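Local coordinates for ribokinase RBSK (Mycobacterium tuberculosis, PDB 3GO6), which probably phosphorylates ribose at its O-5 hydroxyl, using ATP and a divalent metal ion, to give ribose 5-phosphate, at residues A[32-37]-A[111-116]; A[53-58]-A[86-91]; A[120-125]-A[242-247]; A[236-241]-A[281-286]. One frame throughout, in Å; residues are numbered along the deposited sequence.

From the N terminus, strand 29-35 opens contact 1 at 32-37, and the chain returns to it at 111-116 after 73 intervening residues. Contact 2 opens and closes within that excursion, laying strand 50-56 against helix 83-94; R53 of contact 2 packs on L32 of contact 1, since their strands are neighbours in the four-stranded sheet. Strand 122-127 then pairs with strand 110-116 and starts contact 3. Contacts 3 and 4 cross: contact 4 opens at 236-241 before contact 3 closes at 242-247, and itself closes at 281-286. Contact 3 thus joins the ribose-binding sheet to a metal-binding turn, and contact 4 joins the two metal-binding turns.

Contact 1 of 4, residues A[32-37]-A[111-116]; sequences LTFVVD and TAIIVV. With RIB (alpha-D-ribofuranose), chain C.
I113 lies between L32 and F34 on one face of two adjacent parallel strands. Its two branches divide the work: CD1 meets L32 CD1 at 3.9 Å, while CG2 reaches F34 CE2, also at 3.9 Å, from an oblique direction relative to the ring. The split follows from chi1 of -53°, which sets CG2 of I113 anti to its backbone N and leaves CG1 beside that nitrogen. Further along, V36 CG2 closes on V115 CG1 at 3.6 Å. This surface belongs to the dimer: L32 packs on L32 of the second subunit, and F34 and I113 on I113 and F34 of that chain.

The opposite face carries T33, V35, I114 and V116, with T33 OG1 lying 3.8 Å from I114 CG1. The CD1 end of I114 extends instead to the ribose, standing 3.8 Å from ribose C3. The pair forms the middle of the four-stranded sheet that, as in other ribokinases, serves both as a lid over the sugar and as a dimerisation surface; A112 CB also borders the sugar, 3.3 Å from ribose O2.

Between the faces runs a regular parallel ladder. L32 N donates to A112 O (2.8 Å) and L32 O accepts from I114 N (2.9 Å); F34 repeats the pattern with I114 O and V116 N, and V36 N continues it to V116 O. The I114 carbonyl oxygen also sits at the edge of the F34 ring, near its plane. At the N-terminal end of 111-116, T111 OG1 is hydrogen-bonded to R53 NH2 of the second subunit.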
loop_
_atom_site.group_PDB
_atom_site.type_symbol
_atom_site.label_atom_id
_atom_site.label_comp_id
_atom_site.label_asym_id
_atom_site.label_seq_id
_atom_site.Cartn_x
_atom_site.Cartn_y
_atom_site.Cartn_z
ATOM N N LEU A 32 -5.443 -0.741 -2.370
ATOM C CA LEU A 32 -4.818 0.551 -2.069
ATOM C C LEU A 32 -4.306 1.065 -3.421
ATOM O O LEU A 32 -3.417 0.468 -4.006
ATOM C CB LEU A 32 -3.680 0.382 -1.071
ATOM C CG LEU A 32 -4.119 -0.144 0.311
ATOM C CD1 LEU A 32 -2.900 -0.417 1.159
ATOM C CD2 LEU A 32 -5.031 0.844 1.017
ATOM N N THR A 33 -4.931 2.118 -3.929
ATOM C CA THR A 33 -4.594 2.639 -5.261
ATOM C C THR A 33 -3.820 3.943 -5.096
ATOM O O THR A 33 -4.303 4.879 -4.456
ATOM C CB THR A 33 -5.832 2.856 -6.143
ATOM O OG1 THR A 33 -6.637 1.671 -6.182
ATOM C CG2 THR A 33 -5.436 3.243 -7.591
ATOM N N PHE A 34 -2.623 3.980 -5.681
ATOM C CA PHE A 34 -1.685 5.093 -5.583
ATOM C C PHE A 34 -1.517 5.700 -6.971
ATOM O O PHE A 34 -1.314 4.974 -7.961
ATOM C CB PHE A 34 -0.299 4.613 -5.144
ATOM C CG PHE A 34 -0.235 4.039 -3.739
ATOM C CD1 PHE A 34 0.322 4.781 -2.706
ATOM C CD2 PHE A 34 -0.669 2.742 -3.476
ATOM C CE1 PHE A 34 0.428 4.259 -1.397
ATOM C CE2 PHE A 34 -0.580 2.202 -2.174
ATOM C CZ PHE A 34 -0.038 2.959 -1.134
ATOM N N VAL A 35 -1.583 7.027 -7.047
ATOM C CA VAL A 35 -1.271 7.711 -8.310
ATOM C C VAL A 35 0.128 8.306 -8.201
ATOM O O VAL A 35 0.448 8.977 -7.199
ATOM C CB VAL A 35 -2.334 8.782 -8.669
ATOM C CG1 VAL A 35 -1.874 9.626 -9.888
ATOM C CG2 VAL A 35 -3.667 8.124 -8.955
ATOM N N VAL A 36 0.962 8.027 -9.211
ATOM C CA VAL A 36 2.342 8.515 -9.285
ATOM C C VAL A 36 2.596 9.176 -10.657
ATOM O O VAL A 36 1.786 9.043 -11.583
ATOM C CB VAL A 36 3.371 7.353 -9.107
ATOM C CG1 VAL A 36 3.246 6.717 -7.696
ATOM C CG2 VAL A 36 3.194 6.288 -10.190
ATOM N N ASP A 37 3.710 9.888 -10.784
ATOM C CA ASP A 37 4.127 10.345 -12.112
ATOM C C ASP A 37 4.701 9.170 -12.914
ATOM O O ASP A 37 4.228 8.857 -14.000
ATOM C CB ASP A 37 5.151 11.476 -12.008
ATOM C CG ASP A 37 5.543 12.015 -13.375
ATOM O OD1 ASP A 37 4.637 12.459 -14.135
ATOM O OD2 ASP A 37 6.749 11.951 -13.699
ATOM N N THR A 111 -5.133 -8.213 0.196
ATOM C CA THR A 111 -4.765 -6.801 0.041
ATOM C C THR A 111 -4.099 -6.659 -1.319
ATOM O O THR A 111 -3.226 -7.469 -1.655
ATOM C CB THR A 111 -3.728 -6.339 1.129
ATOM O OG1 THR A 111 -4.266 -6.524 2.450
ATOM C CG2 THR A 111 -3.351 -4.833 0.947
ATOM N N ALA A 112 -4.484 -5.652 -2.096
ATOM C CA ALA A 112 -3.750 -5.385 -3.335
ATOM C C ALA A 112 -3.242 -3.959 -3.425
ATOM O O ALA A 112 -3.894 -3.036 -2.927
ATOM C CB ALA A 112 -4.608 -5.700 -4.537
ATOM N N ILE A 113 -2.084 -3.786 -4.070
ATOM C CA ILE A 113 -1.521 -2.457 -4.314
ATOM C C ILE A 113 -1.641 -2.191 -5.813
ATOM O O ILE A 113 -1.122 -2.964 -6.627
ATOM C CB ILE A 113 -0.002 -2.364 -3.929
ATOM C CG1 ILE A 113 0.248 -2.850 -2.496
ATOM C CG2 ILE A 113 0.545 -0.920 -4.140
ATOM C CD1 ILE A 113 -0.599 -2.130 -1.436
ATOM N N ILE A 114 -2.320 -1.108 -6.161
ATOM C CA ILE A 114 -2.461 -0.705 -7.553
ATOM C C ILE A 114 -1.706 0.617 -7.701
ATOM O O ILE A 114 -1.957 1.562 -6.953
ATOM C CB ILE A 114 -3.934 -0.474 -7.961
ATOM C CG1 ILE A 114 -4.899 -1.542 -7.379
ATOM C CG2 ILE A 114 -4.046 -0.209 -9.493
ATOM C CD1 ILE A 114 -4.767 -2.821 -7.928
ATOM N N VAL A 115 -0.795 0.694 -8.665
ATOM C CA VAL A 115 -0.082 1.948 -8.900
ATOM C C VAL A 115 -0.392 2.415 -10.330
ATOM O O VAL A 115 -0.283 1.632 -11.273
ATOM C CB VAL A 115 1.437 1.778 -8.696
ATOM C CG1 VAL A 115 2.149 3.162 -8.731
ATOM C CG2 VAL A 115 1.713 1.074 -7.376
ATOM N N VAL A 116 -0.794 3.678 -10.474
ATOM C CA VAL A 116 -1.272 4.209 -11.766
ATOM C C VAL A 116 -0.373 5.403 -12.073
ATOM O O VAL A 116 -0.224 6.295 -11.230
ATOM C CB VAL A 116 -2.763 4.633 -11.706
ATOM C CG1 VAL A 116 -3.252 5.208 -13.058
ATOM C CG2 VAL A 116 -3.628 3.438 -11.279
HETATM O O5 RIB C . -7.545 -6.309 -11.968
HETATM C C5 RIB C . -7.377 -5.414 -10.846
HETATM C C4 RIB C . -7.559 -6.210 -9.541
HETATM O O4 RIB C . -6.426 -7.089 -9.388
HETATM C C3 RIB C . -7.544 -5.342 -8.295
HETATM O O3 RIB C . -8.860 -5.005 -7.786
HETATM C C2 RIB C . -6.707 -6.129 -7.303
HETATM O O2 RIB C . -7.452 -6.470 -6.128
HETATM C C1 RIB C . -6.180 -7.363 -8.020
HETATM O O1 RIB C . -6.911 -8.545 -7.667
#

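Contact 2 of 4, residues A[53-58]-A[86-91]; sequences RTPGGK and AQLRAH. With RIB (alpha-D-ribofuranose), chain C.
Q87 leaves helix 83-94 toward strand 50-56 with CG anti to its backbone N (chi1 -172°) and its chain extended beyond, and crosses P55 at about a right angle. Beyond CB, its CG passes 4.1 Å from P55 CG, and the amide then divides between two tasks. OE1 accepts from R53 NH1 at 3.0 Å in a bent bond (141° at the hydrogen), with the guanidinium and amide planes 61° apart; NE2 lies near P55 CD and donates to a water that R53 O also holds. A second water accepts from R53 NH2 and donates to Q87 OE1, so the pair is bridged by solvent as well as bonded directly.

P55 supplies the apolar part of the contact. Its CB rests 3.5 Å from H91 CG and 3.7 Å from L88 CD2, while P55 O lies over one face of the imidazole. Immediately after it come G56, G57 and K58, the start of the glycine-rich sugar-binding sequence of the PfkB family. G57 N, at the N-cap of helix 58-68, donates a hydrogen bond to ribose O3 (2.9 Å), and K58 N donates to ribose O1 (3.1 Å). K58 NZ makes a weak bond to ribose O5 and a hydrogen bond to T45 OG1 of the second subunit.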
loop_
_atom_site.group_PDB
_atom_site.type_symbol
_atom_site.label_atom_id
_atom_site.label_comp_id
_atom_site.label_asym_id
_atom_site.label_seq_id
_atom_site.Cartn_x
_atom_site.Cartn_y
_atom_site.Cartn_z
ATOM N N ARG A 53 -8.431 3.782 -0.646
ATOM C CA ARG A 53 -8.598 2.436 -0.108
ATOM C C ARG A 53 -10.017 2.000 -0.492
ATOM O O ARG A 53 -10.987 2.564 0.004
ATOM C CB ARG A 53 -8.385 2.457 1.419
ATOM C CG ARG A 53 -8.578 1.111 2.098
ATOM C CD ARG A 53 -8.230 1.183 3.595
ATOM N NE ARG A 53 -8.463 -0.122 4.231
ATOM C CZ ARG A 53 -9.639 -0.543 4.701
ATOM N NH1 ARG A 53 -10.701 0.244 4.635
ATOM N NH2 ARG A 53 -9.747 -1.757 5.257
ATOM N N THR A 54 -10.147 1.037 -1.407
ATOM C CA THR A 54 -11.465 0.662 -1.955
ATOM C C THR A 54 -11.579 -0.857 -2.146
ATOM O O THR A 54 -10.592 -1.514 -2.408
ATOM C CB THR A 54 -11.745 1.333 -3.354
ATOM O OG1 THR A 54 -10.691 1.000 -4.274
ATOM C CG2 THR A 54 -11.885 2.884 -3.233
ATOM N N PRO A 55 -12.782 -1.422 -1.974
ATOM C CA PRO A 55 -12.965 -2.855 -2.248
ATOM C C PRO A 55 -12.673 -3.208 -3.708
ATOM O O PRO A 55 -13.036 -2.446 -4.628
ATOM C CB PRO A 55 -14.453 -3.078 -1.984
ATOM C CG PRO A 55 -14.851 -1.993 -1.076
ATOM C CD PRO A 55 -14.014 -0.790 -1.469
ATOM N N GLY A 56 -12.011 -4.335 -3.915
ATOM C CA GLY A 56 -11.785 -4.854 -5.271
ATOM C C GLY A 56 -11.453 -6.327 -5.245
ATOM O O GLY A 56 -12.078 -7.094 -4.508
ATOM N N GLY A 57 -10.435 -6.718 -6.009
ATOM C CA GLY A 57 -10.134 -8.126 -6.241
ATOM C C GLY A 57 -10.659 -8.532 -7.607
ATOM O O GLY A 57 -11.796 -8.210 -7.957
ATOM N N LYS A 58 -9.853 -9.254 -8.387
ATOM C CA LYS A 58 -10.294 -9.701 -9.722
ATOM C C LYS A 58 -11.675 -10.361 -9.723
ATOM O O LYS A 58 -12.497 -10.094 -10.600
ATOM C CB LYS A 58 -9.297 -10.694 -10.338
ATOM C CG LYS A 58 -8.025 -10.057 -10.829
ATOM C CD LYS A 58 -7.148 -11.112 -11.539
ATOM C CE LYS A 58 -5.738 -10.583 -11.732
ATOM N NZ LYS A 58 -5.696 -9.123 -12.173
ATOM N N ALA A 86 -16.055 -6.902 6.171
ATOM C CA ALA A 86 -17.406 -6.305 6.232
ATOM C C ALA A 86 -17.626 -5.319 5.076
ATOM O O ALA A 86 -18.668 -5.312 4.442
ATOM C CB ALA A 86 -17.616 -5.585 7.581
ATOM N N GLN A 87 -16.616 -4.493 4.817
ATOM C CA GLN A 87 -16.626 -3.526 3.732
ATOM C C GLN A 87 -16.621 -4.215 2.351
ATOM O O GLN A 87 -17.311 -3.775 1.421
ATOM C CB GLN A 87 -15.423 -2.589 3.925
ATOM C CG GLN A 87 -15.368 -1.399 2.983
ATOM C CD GLN A 87 -14.217 -0.437 3.289
ATOM O OE1 GLN A 87 -13.586 -0.513 4.352
ATOM N NE2 GLN A 87 -13.946 0.478 2.348
ATOM N N LEU A 88 -15.858 -5.301 2.228
ATOM C CA LEU A 88 -15.795 -6.075 0.983
ATOM C C LEU A 88 -17.139 -6.735 0.657
ATOM O O LEU A 88 -17.607 -6.688 -0.492
ATOM C CB LEU A 88 -14.685 -7.148 1.057
ATOM C CG LEU A 88 -13.265 -6.606 1.227
ATOM C CD1 LEU A 88 -12.299 -7.791 1.391
ATOM C CD2 LEU A 88 -12.921 -5.751 -0.003
ATOM N N ARG A 89 -17.755 -7.348 1.662
ATOM C CA ARG A 89 -19.079 -7.955 1.502
ATOM C C ARG A 89 -20.145 -6.920 1.127
ATOM O O ARG A 89 -20.988 -7.166 0.276
ATOM C CB ARG A 89 -19.517 -8.636 2.813
ATOM C CG ARG A 89 -18.830 -9.938 3.140
ATOM C CD ARG A 89 -19.035 -10.280 4.655
ATOM N NE ARG A 89 -18.347 -11.529 5.035
ATOM C CZ ARG A 89 -18.802 -12.718 4.684
ATOM N NH1 ARG A 89 -19.918 -12.783 3.970
ATOM N NH2 ARG A 89 -18.158 -13.830 5.034
ATOM N N ALA A 90 -20.128 -5.781 1.800
ATOM C CA ALA A 90 -21.128 -4.743 1.557
ATOM C C ALA A 90 -20.987 -4.196 0.124
ATOM O O ALA A 90 -21.985 -3.892 -0.529
ATOM C CB ALA A 90 -20.980 -3.633 2.574
ATOM N N HIS A 91 -19.750 -4.075 -0.361
ATOM C CA HIS A 91 -19.498 -3.632 -1.756
ATOM C C HIS A 91 -20.200 -4.561 -2.753
ATOM O O HIS A 91 -20.866 -4.088 -3.700
ATOM C CB HIS A 91 -17.972 -3.539 -2.043
ATOM C CG HIS A 91 -17.621 -3.341 -3.494
ATOM N ND1 HIS A 91 -17.953 -2.203 -4.199
ATOM C CD2 HIS A 91 -16.938 -4.129 -4.360
ATOM C CE1 HIS A 91 -17.499 -2.303 -5.440
ATOM N NE2 HIS A 91 -16.869 -3.458 -5.560
HETATM O O5 RIB C . -7.545 -6.309 -11.968
HETATM C C5 RIB C . -7.377 -5.414 -10.846
HETATM C C4 RIB C . -7.559 -6.210 -9.541
HETATM O O4 RIB C . -6.426 -7.089 -9.388
HETATM C C3 RIB C . -7.544 -5.342 -8.295
HETATM O O3 RIB C . -8.860 -5.005 -7.786
HETATM C C2 RIB C . -6.707 -6.129 -7.303
HETATM O O2 RIB C . -7.452 -6.470 -6.128
HETATM C C1 RIB C . -6.180 -7.363 -8.020
HETATM O O1 RIB C . -6.911 -8.545 -7.667
HETATM O O HOH W 1 -12.136 -1.944 6.509
HETATM O O HOH W 2 -11.874 2.562 2.699
#

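Contact 3 of 4, residues A[120-125]-A[242-247]; sequences AENTVL and DTAGAG
A120 presents its carbonyl oxygen to T243, which grips it twice: OG1 donates over 2.6 Å and N over 3.1 Å, the latter in the carbonyl plane. A chi1 of 59° tucks T243 OG1 between its own N and carbonyl carbon, which brings the hydroxyl round beside N, onto the same acceptor. The methyl of A120 meanwhile lies against the backbone of D242.

E121 folds its carboxylate back on the strand, OE2 accepting from N122 N through its anti lone pair. N122 points toward the turn. Its ND2 donates to T243 OG1 at 2.9 Å, nearly straight at 159° and with the oxygen in the amide plane; since that hydroxyl already gives its proton to A120 O, it acts as donor and acceptor at once and the amide orientation is fixed. The carbon part of N122 packs on A244, with CG 3.7 Å from A244 CB, and a water joins N122 OD1 to G245 N. Farther on, the strand reaches V124, which touches ribose and pairs with a strand of the second subunit.

Within the 242-247 turn, D242 OD1 accepts from A244 N at 2.9 Å, from above the carboxylate plane, making an Asx turn, while D242 OD2 is held by G287 N. T243 to A246 form a type II turn, with G245 as the N-cap of helix 246-257. D242 and A244 also belong to the bound magnesium site. This D-T-A-G-A-G sequence, followed by the predicted proton acceptor D248, is the second PfkB signature, whose helix N terminus probably forms, as in other ribokinases, the anion hole for the transferred phosphate.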
loop_
_atom_site.group_PDB
_atom_site.type_symbol
_atom_site.label_atom_id
_atom_site.label_comp_id
_atom_site.label_asym_id
_atom_site.label_seq_id
_atom_site.Cartn_x
_atom_site.Cartn_y
_atom_site.Cartn_z
ATOM N N ALA A 120 -1.597 6.602 -17.548
ATOM C CA ALA A 120 -2.746 5.765 -17.150
ATOM C C ALA A 120 -2.457 4.259 -17.117
ATOM O O ALA A 120 -3.364 3.457 -16.878
ATOM C CB ALA A 120 -4.004 6.065 -17.999
ATOM N N GLU A 121 -1.207 3.879 -17.351
ATOM C CA GLU A 121 -0.781 2.494 -17.180
ATOM C C GLU A 121 -0.801 2.139 -15.686
ATOM O O GLU A 121 -0.734 3.024 -14.848
ATOM C CB GLU A 121 0.619 2.273 -17.763
ATOM C CG GLU A 121 1.139 0.823 -17.674
ATOM C CD GLU A 121 0.261 -0.199 -18.422
ATOM O OE1 GLU A 121 0.641 -0.558 -19.568
ATOM O OE2 GLU A 121 -0.799 -0.637 -17.889
ATOM N N ASN A 122 -0.898 0.850 -15.370
ATOM C CA ASN A 122 -1.024 0.407 -13.972
ATOM C C ASN A 122 -0.207 -0.857 -13.709
ATOM O O ASN A 122 0.072 -1.620 -14.643
ATOM C CB ASN A 122 -2.506 0.184 -13.615
ATOM C CG ASN A 122 -3.064 -1.141 -14.162
ATOM O OD1 ASN A 122 -2.984 -2.173 -13.493
ATOM N ND2 ASN A 122 -3.642 -1.107 -15.363
ATOM N N THR A 123 0.198 -1.050 -12.457
ATOM C CA THR A 123 0.744 -2.326 -11.993
ATOM C C THR A 123 -0.103 -2.789 -10.825
ATOM O O THR A 123 -0.696 -1.957 -10.109
ATOM C CB THR A 123 2.221 -2.252 -11.498
ATOM O OG1 THR A 123 2.330 -1.420 -10.326
ATOM C CG2 THR A 123 3.174 -1.730 -12.606
ATOM N N VAL A 124 -0.159 -4.104 -10.630
ATOM C CA VAL A 124 -0.960 -4.664 -9.530
ATOM C C VAL A 124 -0.107 -5.676 -8.766
ATOM O O VAL A 124 0.521 -6.554 -9.382
ATOM C CB VAL A 124 -2.261 -5.322 -10.064
ATOM C CG1 VAL A 124 -3.044 -6.076 -8.939
ATOM C CG2 VAL A 124 -3.169 -4.293 -10.725
ATOM N N LEU A 125 -0.083 -5.546 -7.435
ATOM C CA LEU A 125 0.614 -6.471 -6.561
ATOM C C LEU A 125 -0.368 -6.948 -5.492
ATOM O O LEU A 125 -0.977 -6.117 -4.801
ATOM C CB LEU A 125 1.780 -5.754 -5.858
ATOM C CG LEU A 125 2.536 -6.497 -4.762
ATOM C CD1 LEU A 125 3.216 -7.725 -5.309
ATOM C CD2 LEU A 125 3.561 -5.578 -4.061
ATOM N N ASP A 242 -7.499 5.941 -16.233
ATOM C CA ASP A 242 -6.943 4.903 -15.374
ATOM C C ASP A 242 -7.326 3.548 -15.965
ATOM O O ASP A 242 -8.487 3.178 -15.942
ATOM C CB ASP A 242 -7.512 5.064 -13.949
ATOM C CG ASP A 242 -7.034 3.990 -12.986
ATOM O OD1 ASP A 242 -6.200 3.134 -13.358
ATOM O OD2 ASP A 242 -7.495 4.024 -11.819
ATOM N N THR A 243 -6.341 2.820 -16.483
ATOM C CA THR A 243 -6.582 1.512 -17.094
ATOM C C THR A 243 -6.816 0.400 -16.057
ATOM O O THR A 243 -7.299 -0.673 -16.405
ATOM C CB THR A 243 -5.430 1.089 -18.010
ATOM O OG1 THR A 243 -4.221 1.033 -17.252
ATOM C CG2 THR A 243 -5.251 2.092 -19.165
ATOM N N ALA A 244 -6.462 0.647 -14.796
ATOM C CA ALA A 244 -6.635 -0.382 -13.768
ATOM C C ALA A 244 -8.111 -0.762 -13.661
ATOM O O ALA A 244 -9.001 0.098 -13.714
ATOM C CB ALA A 244 -6.101 0.107 -12.436
ATOM N N GLY A 245 -8.358 -2.061 -13.563
ATOM C CA GLY A 245 -9.709 -2.550 -13.422
ATOM C C GLY A 245 -10.396 -2.800 -14.757
ATOM O O GLY A 245 -11.410 -3.464 -14.798
ATOM N N ALA A 246 -9.863 -2.265 -15.856
ATOM C CA ALA A 246 -10.597 -2.390 -17.129
ATOM C C ALA A 246 -10.639 -3.822 -17.647
ATOM O O ALA A 246 -11.636 -4.239 -18.275
ATOM C CB ALA A 246 -10.037 -1.446 -18.185
ATOM N N GLY A 247 -9.555 -4.561 -17.415
ATOM C CA GLY A 247 -9.507 -5.977 -17.803
ATOM C C GLY A 247 -10.565 -6.811 -17.092
ATOM O O GLY A 247 -11.161 -7.697 -17.683
HETATM O O HOH W 3 -5.920 -3.591 -13.311
#

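Contact 4 of 4, residues A[236-241]-A[281-286]; sequences PTVTPV and LATLVS
T283 O accepts from V241 N over 2.7 Å, nearly straight at 168°, and probably also from D242 N, the next amide along the same loop. The side chain of V241 then straddles the peptides beyond: CG2 lies 3.4 Å from L284 O, while CG1, placed anti to the backbone N by a chi1 of 166°, comes within 3.2 Å of S286 OG.

The 281-286 segment covers the C-terminal part of the 265-282 region and the residues that follow. L284 N donates to L281 O there, and A282 to V285 form a type I beta turn. A282 and V285 take part in the bound magnesium site together with D242, A244 and G287. In ribokinases this position, between the two loops near the phosphate-binding helix, is that of the activating monovalent cation, and potassium is predicted here as well. The bond from V241 thus joins two neighbouring walls of the cation site.

Upstream, the 236-241 loop packs on the turn mainly through carbon atoms that meet carbon and oxygen. L284 starts away from the loop, but its CD2 branch turns back to lie 3.3 Å from T239 O and 3.8 Å from V238 CB. V238 CG2 meets T283 OG1 at 3.5 Å. That hydroxyl has its polar partner in the helix, the carbonyl oxygen of A280, and the threonine also packs on A246, at the start of helix 246-257.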
loop_
_atom_site.group_PDB
_atom_site.type_symbol
_atom_site.label_atom_id
_atom_site.label_comp_id
_atom_site.label_asym_id
_atom_site.label_seq_id
_atom_site.Cartn_x
_atom_site.Cartn_y
_atom_site.Cartn_z
ATOM N N PRO A 236 -13.834 1.189 -28.821
ATOM C CA PRO A 236 -13.974 2.641 -28.989
ATOM C C PRO A 236 -12.694 3.407 -28.616
ATOM O O PRO A 236 -11.996 3.040 -27.656
ATOM C CB PRO A 236 -15.099 3.000 -28.013
ATOM C CG PRO A 236 -15.885 1.743 -27.870
ATOM C CD PRO A 236 -14.921 0.619 -28.002
ATOM N N THR A 237 -12.393 4.464 -29.372
ATOM C CA THR A 237 -11.243 5.304 -29.085
ATOM C C THR A 237 -11.602 6.236 -27.935
ATOM O O THR A 237 -12.636 6.893 -27.981
ATOM C CB THR A 237 -10.840 6.145 -30.325
ATOM O OG1 THR A 237 -10.659 5.268 -31.436
ATOM C CG2 THR A 237 -9.540 6.895 -30.069
ATOM N N VAL A 238 -10.765 6.275 -26.901
ATOM C CA VAL A 238 -11.019 7.132 -25.736
ATOM C C VAL A 238 -9.740 7.792 -25.240
ATOM O O VAL A 238 -8.633 7.305 -25.504
ATOM C CB VAL A 238 -11.686 6.339 -24.551
ATOM C CG1 VAL A 238 -13.059 5.755 -24.953
ATOM C CG2 VAL A 238 -10.760 5.262 -24.039
ATOM N N THR A 239 -9.888 8.893 -24.513
ATOM C CA THR A 239 -8.786 9.440 -23.733
ATOM C C THR A 239 -8.812 8.779 -22.343
ATOM O O THR A 239 -9.746 9.000 -21.575
ATOM C CB THR A 239 -8.915 10.968 -23.563
ATOM O OG1 THR A 239 -9.119 11.598 -24.842
ATOM C CG2 THR A 239 -7.681 11.537 -22.889
ATOM N N PRO A 240 -7.793 7.972 -22.022
ATOM C CA PRO A 240 -7.832 7.177 -20.778
ATOM C C PRO A 240 -7.514 8.004 -19.543
ATOM O O PRO A 240 -6.764 8.987 -19.618
ATOM C CB PRO A 240 -6.724 6.150 -20.975
ATOM C CG PRO A 240 -5.735 6.838 -21.890
ATOM C CD PRO A 240 -6.524 7.794 -22.760
ATOM N N VAL A 241 -8.080 7.590 -18.415
ATOM C CA VAL A 241 -7.791 8.190 -17.115
ATOM C C VAL A 241 -7.031 7.190 -16.243
ATOM O O VAL A 241 -6.036 7.540 -15.610
ATOM C CB VAL A 241 -9.102 8.652 -16.437
ATOM C CG1 VAL A 241 -8.890 8.963 -14.965
ATOM C CG2 VAL A 241 -9.658 9.853 -17.181
ATOM N N LEU A 281 -14.722 2.067 -21.792
ATOM C CA LEU A 281 -15.460 2.910 -20.854
ATOM C C LEU A 281 -14.870 2.856 -19.446
ATOM O O LEU A 281 -14.843 3.865 -18.723
ATOM C CB LEU A 281 -16.931 2.477 -20.790
ATOM C CG LEU A 281 -17.828 2.722 -22.001
ATOM C CD1 LEU A 281 -19.240 2.251 -21.719
ATOM C CD2 LEU A 281 -17.828 4.204 -22.432
ATOM N N ALA A 282 -14.410 1.665 -19.061
ATOM C CA ALA A 282 -13.821 1.452 -17.740
ATOM C C ALA A 282 -12.530 2.267 -17.565
ATOM O O ALA A 282 -12.192 2.653 -16.461
ATOM C CB ALA A 282 -13.568 -0.046 -17.525
ATOM N N THR A 283 -11.831 2.574 -18.658
ATOM C CA THR A 283 -10.598 3.361 -18.573
ATOM C C THR A 283 -10.850 4.869 -18.406
ATOM O O THR A 283 -9.912 5.637 -18.190
ATOM C CB THR A 283 -9.676 3.135 -19.801
ATOM O OG1 THR A 283 -10.282 3.739 -20.961
ATOM C CG2 THR A 283 -9.465 1.631 -20.041
ATOM N N LEU A 284 -12.100 5.287 -18.504
ATOM C CA LEU A 284 -12.442 6.700 -18.385
ATOM C C LEU A 284 -12.587 7.156 -16.928
ATOM O O LEU A 284 -12.698 8.366 -16.659
ATOM C CB LEU A 284 -13.748 6.973 -19.122
ATOM C CG LEU A 284 -13.752 6.810 -20.646
ATOM C CD1 LEU A 284 -15.181 6.937 -21.156
ATOM C CD2 LEU A 284 -12.882 7.859 -21.300
ATOM N N VAL A 285 -12.578 6.179 -16.014
ATOM C CA VAL A 285 -12.896 6.376 -14.597
ATOM C C VAL A 285 -11.683 6.028 -13.725
ATOM O O VAL A 285 -11.063 4.973 -13.894
ATOM C CB VAL A 285 -14.105 5.470 -14.173
ATOM C CG1 VAL A 285 -14.478 5.690 -12.727
ATOM C CG2 VAL A 285 -15.330 5.738 -15.045
ATOM N N SER A 286 -11.358 6.917 -12.788
ATOM C CA SER A 286 -10.345 6.640 -11.774
ATOM C C SER A 286 -10.875 5.556 -10.841
ATOM O O SER A 286 -12.050 5.523 -10.498
ATOM C CB SER A 286 -10.025 7.898 -10.953
ATOM O OG SER A 286 -9.332 8.841 -11.755
#